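Local coordinates for protein transcriptional regulator (Enterococcus faecalis, PDB 3QFI) that is probably a transcriptional regulator of the LytR-CpsA-Psr family, folded as a mixed alpha/beta domain round a central sheet, at residues A[81-85]-A[86-90]; A[179-182]-A[183-187]; A[258-262]-A[263-267]. One frame throughout, in Å; residues are numbered along the deposited sequence.

Contact 1: residues A[81-85]-A[86-90]; sequences HAYAF and GGAEM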
loop_
_atom_site.group_PDB
_atom_site.type_symbol
_atom_site.label_atom_id
_atom_site.label_comp_id
_atom_site.label_asym_id
_atom_site.label_seq_id
_atom_site.Cartn_x
_atom_site.Cartn_y
_atom_site.Cartn_z
ATOM N N HIS A 81 14.254 -1.371 -2.612
ATOM C CA HIS A 81 15.131 -0.986 -3.713
ATOM C C HIS A 81 14.552 -1.160 -5.106
ATOM O O HIS A 81 15.222 -0.855 -6.095
ATOM C CB HIS A 81 16.430 -1.783 -3.664
ATOM C CG HIS A 81 17.205 -1.605 -2.402
ATOM N ND1 HIS A 81 18.270 -2.413 -2.069
ATOM C CD2 HIS A 81 17.068 -0.720 -1.387
ATOM C CE1 HIS A 81 18.754 -2.038 -0.900
ATOM N NE2 HIS A 81 18.043 -1.013 -0.464
ATOM N N ALA A 82 13.336 -1.677 -5.202
ATOM C CA ALA A 82 12.732 -1.876 -6.517
ATOM C C ALA A 82 12.541 -0.530 -7.210
ATOM O O ALA A 82 13.062 -0.297 -8.307
ATOM C CB ALA A 82 11.392 -2.589 -6.387
ATOM N N TYR A 83 11.786 0.352 -6.565
ATOM C CA TYR A 83 11.545 1.660 -7.130
ATOM C C TYR A 83 12.859 2.409 -7.318
ATOM O O TYR A 83 13.083 3.001 -8.364
ATOM C CB TYR A 83 10.594 2.461 -6.241
ATOM C CG TYR A 83 10.257 3.821 -6.819
ATOM C CD1 TYR A 83 11.140 4.888 -6.679
ATOM C CD2 TYR A 83 9.084 4.030 -7.547
ATOM C CE1 TYR A 83 10.878 6.130 -7.241
ATOM C CE2 TYR A 83 8.808 5.281 -8.121
ATOM C CZ TYR A 83 9.718 6.327 -7.956
ATOM O OH TYR A 83 9.481 7.578 -8.477
ATOM N N ALA A 84 13.736 2.354 -6.318
ATOM C CA ALA A 84 15.031 3.042 -6.354
ATOM C C ALA A 84 15.972 2.657 -7.509
ATOM O O ALA A 84 16.854 3.437 -7.889
ATOM C CB ALA A 84 15.751 2.837 -5.016
ATOM N N PHE A 85 15.777 1.457 -8.055
ATOM C CA PHE A 85 16.590 0.934 -9.152
ATOM C C PHE A 85 15.962 1.112 -10.533
ATOM O O PHE A 85 16.671 1.413 -11.504
ATOM C CB PHE A 85 16.880 -0.559 -8.920
ATOM C CG PHE A 85 17.921 -0.823 -7.860
ATOM C CD1 PHE A 85 18.200 -2.127 -7.445
ATOM C CD2 PHE A 85 18.649 0.232 -7.304
ATOM C CE1 PHE A 85 19.194 -2.374 -6.497
ATOM C CE2 PHE A 85 19.640 -0.002 -6.360
ATOM C CZ PHE A 85 19.915 -1.309 -5.954
ATOM N N GLY A 86 14.643 0.921 -10.622
ATOM C CA GLY A 86 13.962 1.045 -11.902
ATOM C C GLY A 86 12.670 1.840 -11.909
ATOM O O GLY A 86 11.818 1.653 -12.780
ATOM N N GLY A 87 12.521 2.726 -10.933
ATOM C CA GLY A 87 11.330 3.550 -10.849
ATOM C C GLY A 87 10.027 2.777 -10.792
ATOM O O GLY A 87 10.007 1.584 -10.521
ATOM N N ALA A 88 8.936 3.485 -11.059
ATOM C CA ALA A 88 7.585 2.948 -11.044
ATOM C C ALA A 88 7.399 1.584 -11.701
ATOM O O ALA A 88 6.676 0.728 -11.188
ATOM C CB ALA A 88 6.652 3.954 -11.693
ATOM N N GLU A 89 8.039 1.395 -12.844
ATOM C CA GLU A 89 7.927 0.157 -13.596
ATOM C C GLU A 89 8.469 -1.037 -12.819
ATOM O O GLU A 89 7.758 -2.021 -12.610
ATOM C CB GLU A 89 8.684 0.289 -14.915
ATOM C CG GLU A 89 8.621 -0.944 -15.791
ATOM C CD GLU A 89 9.907 -1.165 -16.563
ATOM O OE1 GLU A 89 10.941 -1.474 -15.918
ATOM O OE2 GLU A 89 9.887 -1.028 -17.811
ATOM N N MET A 90 9.730 -0.956 -12.401
ATOM C CA MET A 90 10.341 -2.051 -11.668
ATOM C C MET A 90 9.576 -2.366 -10.390
ATOM O O MET A 90 9.486 -3.534 -10.007
ATOM C CB MET A 90 11.812 -1.737 -11.360
ATOM C CG MET A 90 12.620 -2.893 -10.782
ATOM S SD MET A 90 14.384 -2.657 -11.128
ATOM C CE MET A 90 14.336 -3.020 -12.902
#
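Gly86 N donates to Ala82 O at 3.1 Å, the last regular helical bond before the chain bends, and the short axes of 81-85 and 86-90 then run at 120° to each other. Ala82 O also accepts from Phe85 N, so two amides share it. One residue on, Gly87 N lies 2.6 Å from Tyr83 O, but the bond is bent and weak. Gly87 has a positive phi of 56°, which suits glycine. The N atoms of Ala88 and Glu89 have no bond to the preceding turn, and this is where the helix kinks. Tyr83 covers the bend. Its CG stands anti to the backbone N (chi1 -177°), which turns the ring back over the glycine. Gly87 CA sits over the ring centre in a CH-pi contact, 4.0 Å from the centroid of the Tyr83 ring. Tyr83 CE2 lies 3.4 Å from Ala88 N, oblique to the ring, and more loosely reaches Ala88 CB. On another side of the turn, Met90 SD rests on Phe85 CB at 3.9 Å, and Met90 CB lies 3.6 Å from Ala82 O. The Phe85 ring leads away from Met90 and has His81 CB over one face, toward one side of the ring. Tyr83 also touches Ile29, while Phe85 and Met90 touch Asn73. This is a kinked helix start in helix 80-98, with Gly87 of positive phi under the Tyr83 ring.

Contact 2: residues A[179-182]-A[183-187]; sequences KIVR and KVMSF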
loop_
_atom_site.group_PDB
_atom_site.type_symbol
_atom_site.label_atom_id
_atom_site.label_comp_id
_atom_site.label_asym_id
_atom_site.label_seq_id
_atom_site.Cartn_x
_atom_site.Cartn_y
_atom_site.Cartn_z
ATOM N N LYS A 179 -9.138 6.633 5.555
ATOM C CA LYS A 179 -9.959 7.794 5.843
ATOM C C LYS A 179 -10.030 8.711 4.632
ATOM O O LYS A 179 -11.082 9.272 4.340
ATOM C CB LYS A 179 -9.395 8.541 7.050
ATOM C CG LYS A 179 -9.491 7.757 8.344
ATOM C CD LYS A 179 -10.906 7.236 8.561
ATOM C CE LYS A 179 -11.087 6.600 9.938
ATOM N NZ LYS A 179 -10.056 5.576 10.248
ATOM N N ILE A 180 -8.911 8.851 3.929
ATOM C CA ILE A 180 -8.863 9.693 2.743
ATOM C C ILE A 180 -9.847 9.145 1.713
ATOM O O ILE A 180 -10.827 9.798 1.353
ATOM C CB ILE A 180 -7.440 9.719 2.122
ATOM C CG1 ILE A 180 -6.467 10.402 3.077
ATOM C CG2 ILE A 180 -7.449 10.494 0.803
ATOM C CD1 ILE A 180 -6.796 11.855 3.334
ATOM N N VAL A 181 -9.575 7.937 1.249
ATOM C CA VAL A 181 -10.419 7.288 0.272
ATOM C C VAL A 181 -11.877 7.370 0.654
ATOM O O VAL A 181 -12.741 7.634 -0.189
ATOM C CB VAL A 181 -10.044 5.824 0.141
ATOM C CG1 VAL A 181 -11.076 5.098 -0.707
ATOM C CG2 VAL A 181 -8.656 5.716 -0.476
ATOM N N ARG A 182 -12.148 7.140 1.933
ATOM C CA ARG A 182 -13.510 7.172 2.437
ATOM C C ARG A 182 -14.134 8.545 2.174
ATOM O O ARG A 182 -15.274 8.640 1.730
ATOM C CB ARG A 182 -13.501 6.872 3.933
ATOM C CG ARG A 182 -14.808 6.338 4.458
ATOM C CD ARG A 182 -14.797 4.821 4.556
ATOM N NE ARG A 182 -16.146 4.298 4.765
ATOM C CZ ARG A 182 -16.426 3.029 5.044
ATOM N NH1 ARG A 182 -17.690 2.653 5.209
ATOM N NH2 ARG A 182 -15.443 2.142 5.166
ATOM N N LYS A 183 -13.365 9.597 2.443
ATOM C CA LYS A 183 -13.802 10.976 2.250
ATOM C C LYS A 183 -13.916 11.311 0.761
ATOM O O LYS A 183 -14.943 11.819 0.305
ATOM C CB LYS A 183 -12.799 11.925 2.901
ATOM C CG LYS A 183 -13.264 13.362 3.041
ATOM C CD LYS A 183 -14.293 13.500 4.148
ATOM C CE LYS A 183 -13.794 12.881 5.446
ATOM N NZ LYS A 183 -12.494 13.459 5.867
ATOM N N VAL A 184 -12.856 11.032 0.005
ATOM C CA VAL A 184 -12.859 11.319 -1.426
ATOM C C VAL A 184 -14.049 10.658 -2.115
ATOM O O VAL A 184 -14.486 11.114 -3.171
ATOM C CB VAL A 184 -11.561 10.828 -2.127
ATOM C CG1 VAL A 184 -11.582 11.247 -3.589
ATOM C CG2 VAL A 184 -10.324 11.405 -1.446
ATOM N N MET A 185 -14.572 9.586 -1.519
ATOM C CA MET A 185 -15.713 8.868 -2.090
ATOM C C MET A 185 -17.007 9.123 -1.313
ATOM O O MET A 185 -18.035 8.507 -1.594
ATOM C CB MET A 185 -15.446 7.357 -2.096
ATOM C CG MET A 185 -14.208 6.907 -2.862
ATOM S SD MET A 185 -14.390 6.954 -4.647
ATOM C CE MET A 185 -15.308 5.466 -4.901
ATOM N N SER A 186 -16.963 10.025 -0.338
ATOM C CA SER A 186 -18.141 10.318 0.472
ATOM C C SER A 186 -19.073 11.332 -0.184
ATOM O O SER A 186 -19.687 12.147 0.508
ATOM C CB SER A 186 -17.728 10.843 1.847
ATOM O OG SER A 186 -17.249 12.172 1.761
ATOM N N PHE A 187 -19.179 11.291 -1.509
ATOM C CA PHE A 187 -20.055 12.216 -2.221
ATOM C C PHE A 187 -19.611 13.660 -2.020
ATOM O O PHE A 187 -19.836 14.242 -0.958
ATOM C CB PHE A 187 -21.497 12.032 -1.732
ATOM C CG PHE A 187 -22.489 12.969 -2.369
ATOM C CD1 PHE A 187 -22.737 14.226 -1.825
ATOM C CD2 PHE A 187 -23.194 12.582 -3.507
ATOM C CE1 PHE A 187 -23.673 15.082 -2.403
ATOM C CE2 PHE A 187 -24.131 13.428 -4.093
ATOM C CZ PHE A 187 -24.372 14.681 -3.538
#
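Lys183 O is gripped twice by Ser186, while Lys183 N donates back to Lys179 O at 3.0 Å. Ser186 N reaches Lys183 O at 2.8 Å. Ser186 OG reaches Lys183 O at 2.7 Å, in the carbonyl plane and on a lone pair. The hydroxyl is brought there by chi1 of 74°, which sets OG between the backbone N and the carbonyl carbon. Both bonds fasten the chain just after it leaves the helix. Further back the helical bonds are regular. Val184 N meets Ile180 O at 2.7 Å in a nearly straight bond of 170°. Met185 N still bonds to Val181 O at 3.0 Å, more bent, and has a second, weak bond to Arg182 O. Met185 is the first residue to leave helical backbone angles. The side chains follow the same spacing of four residues. Ile180 CG2 touches Val184 CG2 at 3.8 Å, and these two branched chains cross obliquely. Val181 CG1 lies 4.2 Å from Met185 CG, a looser apolar contact. Lys183 bends at every torsion after chi1, and only its CB stays near the carbonyls of Lys179 and Ile180. The stretch spans the C-terminal end of helix 166-184 and the first loop residues after it. Ile180 is buried against Leu117 and Ile118 of helix 111-120, and it also meets Ile124 of strand 124-128, as do Lys179 and Lys183. Val181 and Met185 pack on Phe224 in a loop, Val184 and Met185 touch Gln217, and Arg182 NH1 bonds to Lys225 O.

Contact 3: residues A[258-262]-A[263-267]; sequences TLRKQ and LGLKE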
loop_
_atom_site.group_PDB
_atom_site.type_symbol
_atom_site.label_atom_id
_atom_site.label_comp_id
_atom_site.label_asym_id
_atom_site.label_seq_id
_atom_site.Cartn_x
_atom_site.Cartn_y
_atom_site.Cartn_z
ATOM N N THR A 258 -5.860 -15.223 -1.502
ATOM C CA THR A 258 -6.879 -14.288 -1.041
ATOM C C THR A 258 -7.032 -13.123 -2.019
ATOM O O THR A 258 -8.119 -12.869 -2.531
ATOM C CB THR A 258 -6.519 -13.690 0.307
ATOM O OG1 THR A 258 -6.407 -14.737 1.271
ATOM C CG2 THR A 258 -7.582 -12.697 0.740
ATOM N N LEU A 259 -5.939 -12.408 -2.260
ATOM C CA LEU A 259 -5.984 -11.280 -3.160
ATOM C C LEU A 259 -6.464 -11.730 -4.523
ATOM O O LEU A 259 -7.357 -11.108 -5.107
ATOM C CB LEU A 259 -4.612 -10.625 -3.251
ATOM C CG LEU A 259 -4.163 -10.141 -1.874
ATOM C CD1 LEU A 259 -2.875 -9.346 -2.003
ATOM C CD2 LEU A 259 -5.259 -9.284 -1.240
ATOM N N ARG A 260 -5.897 -12.821 -5.022
ATOM C CA ARG A 260 -6.310 -13.333 -6.312
ATOM C C ARG A 260 -7.840 -13.520 -6.369
ATOM O O ARG A 260 -8.457 -13.210 -7.390
ATOM C CB ARG A 260 -5.609 -14.659 -6.610
ATOM C CG ARG A 260 -4.137 -14.545 -6.955
ATOM C CD ARG A 260 -3.570 -15.919 -7.304
ATOM N NE ARG A 260 -4.021 -16.360 -8.616
ATOM C CZ ARG A 260 -3.648 -15.770 -9.744
ATOM N NH1 ARG A 260 -2.815 -14.731 -9.702
ATOM N NH2 ARG A 260 -4.128 -16.193 -10.911
ATOM N N LYS A 261 -8.466 -14.012 -5.298
ATOM C CA LYS A 261 -9.921 -14.191 -5.347
ATOM C C LYS A 261 -10.655 -12.843 -5.308
ATOM O O LYS A 261 -11.726 -12.687 -5.901
ATOM C CB LYS A 261 -10.414 -15.116 -4.218
ATOM C CG LYS A 261 -10.044 -16.592 -4.411
ATOM C CD LYS A 261 -10.654 -17.477 -3.324
ATOM C CE LYS A 261 -10.294 -18.964 -3.496
ATOM N NZ LYS A 261 -11.031 -19.848 -2.524
ATOM N N GLN A 262 -10.077 -11.878 -4.605
ATOM C CA GLN A 262 -10.635 -10.535 -4.534
ATOM C C GLN A 262 -10.772 -9.989 -5.961
ATOM O O GLN A 262 -11.657 -9.185 -6.249
ATOM C CB GLN A 262 -9.703 -9.608 -3.740
ATOM C CG GLN A 262 -9.839 -9.718 -2.238
ATOM C CD GLN A 262 -11.282 -9.586 -1.807
ATOM O OE1 GLN A 262 -11.984 -10.584 -1.622
ATOM N NE2 GLN A 262 -11.747 -8.346 -1.677
ATOM N N LEU A 263 -9.886 -10.437 -6.847
ATOM C CA LEU A 263 -9.874 -9.989 -8.230
ATOM C C LEU A 263 -10.554 -10.953 -9.188
ATOM O O LEU A 263 -10.270 -10.948 -10.388
ATOM C CB LEU A 263 -8.432 -9.747 -8.676
ATOM C CG LEU A 263 -7.666 -8.691 -7.871
ATOM C CD1 LEU A 263 -6.205 -8.730 -8.270
ATOM C CD2 LEU A 263 -8.256 -7.290 -8.117
ATOM N N GLY A 264 -11.451 -11.776 -8.658
ATOM C CA GLY A 264 -12.161 -12.727 -9.488
ATOM C C GLY A 264 -11.232 -13.712 -10.165
ATOM O O GLY A 264 -11.552 -14.242 -11.229
ATOM N N LEU A 265 -10.072 -13.950 -9.560
ATOM C CA LEU A 265 -9.108 -14.892 -10.126
ATOM C C LEU A 265 -9.168 -16.198 -9.361
ATOM O O LEU A 265 -9.691 -16.254 -8.246
ATOM C CB LEU A 265 -7.688 -14.329 -10.059
ATOM C CG LEU A 265 -7.472 -13.050 -10.868
ATOM C CD1 LEU A 265 -6.075 -12.513 -10.604
ATOM C CD2 LEU A 265 -7.663 -13.343 -12.358
ATOM N N LYS A 266 -8.631 -17.249 -9.966
ATOM C CA LYS A 266 -8.635 -18.563 -9.343
ATOM C C LYS A 266 -7.327 -18.847 -8.618
ATOM O O LYS A 266 -6.346 -18.110 -8.742
ATOM C CB LYS A 266 -8.906 -19.646 -10.400
ATOM C CG LYS A 266 -10.318 -19.601 -11.020
ATOM C CD LYS A 266 -10.439 -20.565 -12.211
ATOM C CE LYS A 266 -11.876 -20.685 -12.739
ATOM N NZ LYS A 266 -12.420 -19.423 -13.314
ATOM N N GLU A 267 -7.330 -19.917 -7.840
ATOM C CA GLU A 267 -6.152 -20.304 -7.094
ATOM C C GLU A 267 -5.009 -20.662 -8.052
ATOM O O GLU A 267 -5.228 -21.263 -9.099
ATOM C CB GLU A 267 -6.481 -21.497 -6.207
ATOM C CG GLU A 267 -5.441 -21.746 -5.156
ATOM C CD GLU A 267 -5.708 -22.993 -4.346
ATOM O OE1 GLU A 267 -6.773 -23.060 -3.690
ATOM O OE2 GLU A 267 -4.853 -23.907 -4.373
#
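A Schellman motif ends helix 249-262 here, with Gly264 as its C-prime residue, and it joins Arg260 and Lys261 to Gly264 and Leu265. Its outer bond runs from Leu265 N to Arg260 O at 2.8 Å. Its inner bond runs from Gly264 N to Lys261 O at 2.9 Å, with the donor above the carbonyl plane and not on a lone pair. Gly264 has a phi of 61°, which turns the chain back across the helix end. Leu263 is the first residue outside helical angles, yet its N still bonds to Leu259 O at 3.1 Å. It also makes a weak bond to Arg260 O. The apolar contact expected of the motif is present: Leu265 CB lies 4.0 Å from Arg260 CB, and the two side chains cross at about a right angle. Farther out, Leu265 CD1 sits 3.8 Å above one face of the Arg260 guanidinium, not over its centre. The arginine chain is straight at chi2 and bends at chi3 (74°), which brings NE round to the outgoing chain. Arg260 NE donates to Lys266 O at 2.9 Å and 158°. That oxygen lies at the edge of the guanidinium, near its plane. Lys261 CA adds a CA-H...O contact to Leu265 O at 3.6 Å. Leu263 is buried and touches Thr49 of strand 44-51, and Leu265 touches Pro102. Glu267 OE2 bonds to Tyr253 OH. With Arg260 NE and NH1 both bonded, to Lys266 O and Asp100 O, the guanidinium is probably held against rotation, and this one arginine ties the end of the helix to two loops through carbonyl oxygens.

How the contacts relate
The three contacts follow one another along the chain. None nests in another and none cross. Each closes only a local turn. Contact 1 comes first, near the start of helix 80-98, beside the loops that hold Ile29 and Asn73. Contact 2 follows at the end of helix 166-184. Its centre is about 29 Å from that of contact 1; the two lie on opposite sides of the chain's centre. Contact 3 comes last, where helix 249-262 gives way to the loop before helix 269-280. The nearest atoms of contacts 2 and 3 are about 13 Å apart, so they do not touch. Contact 2 faces helix 111-120, whereas contact 3 meets strand 44-51 of the central sheet.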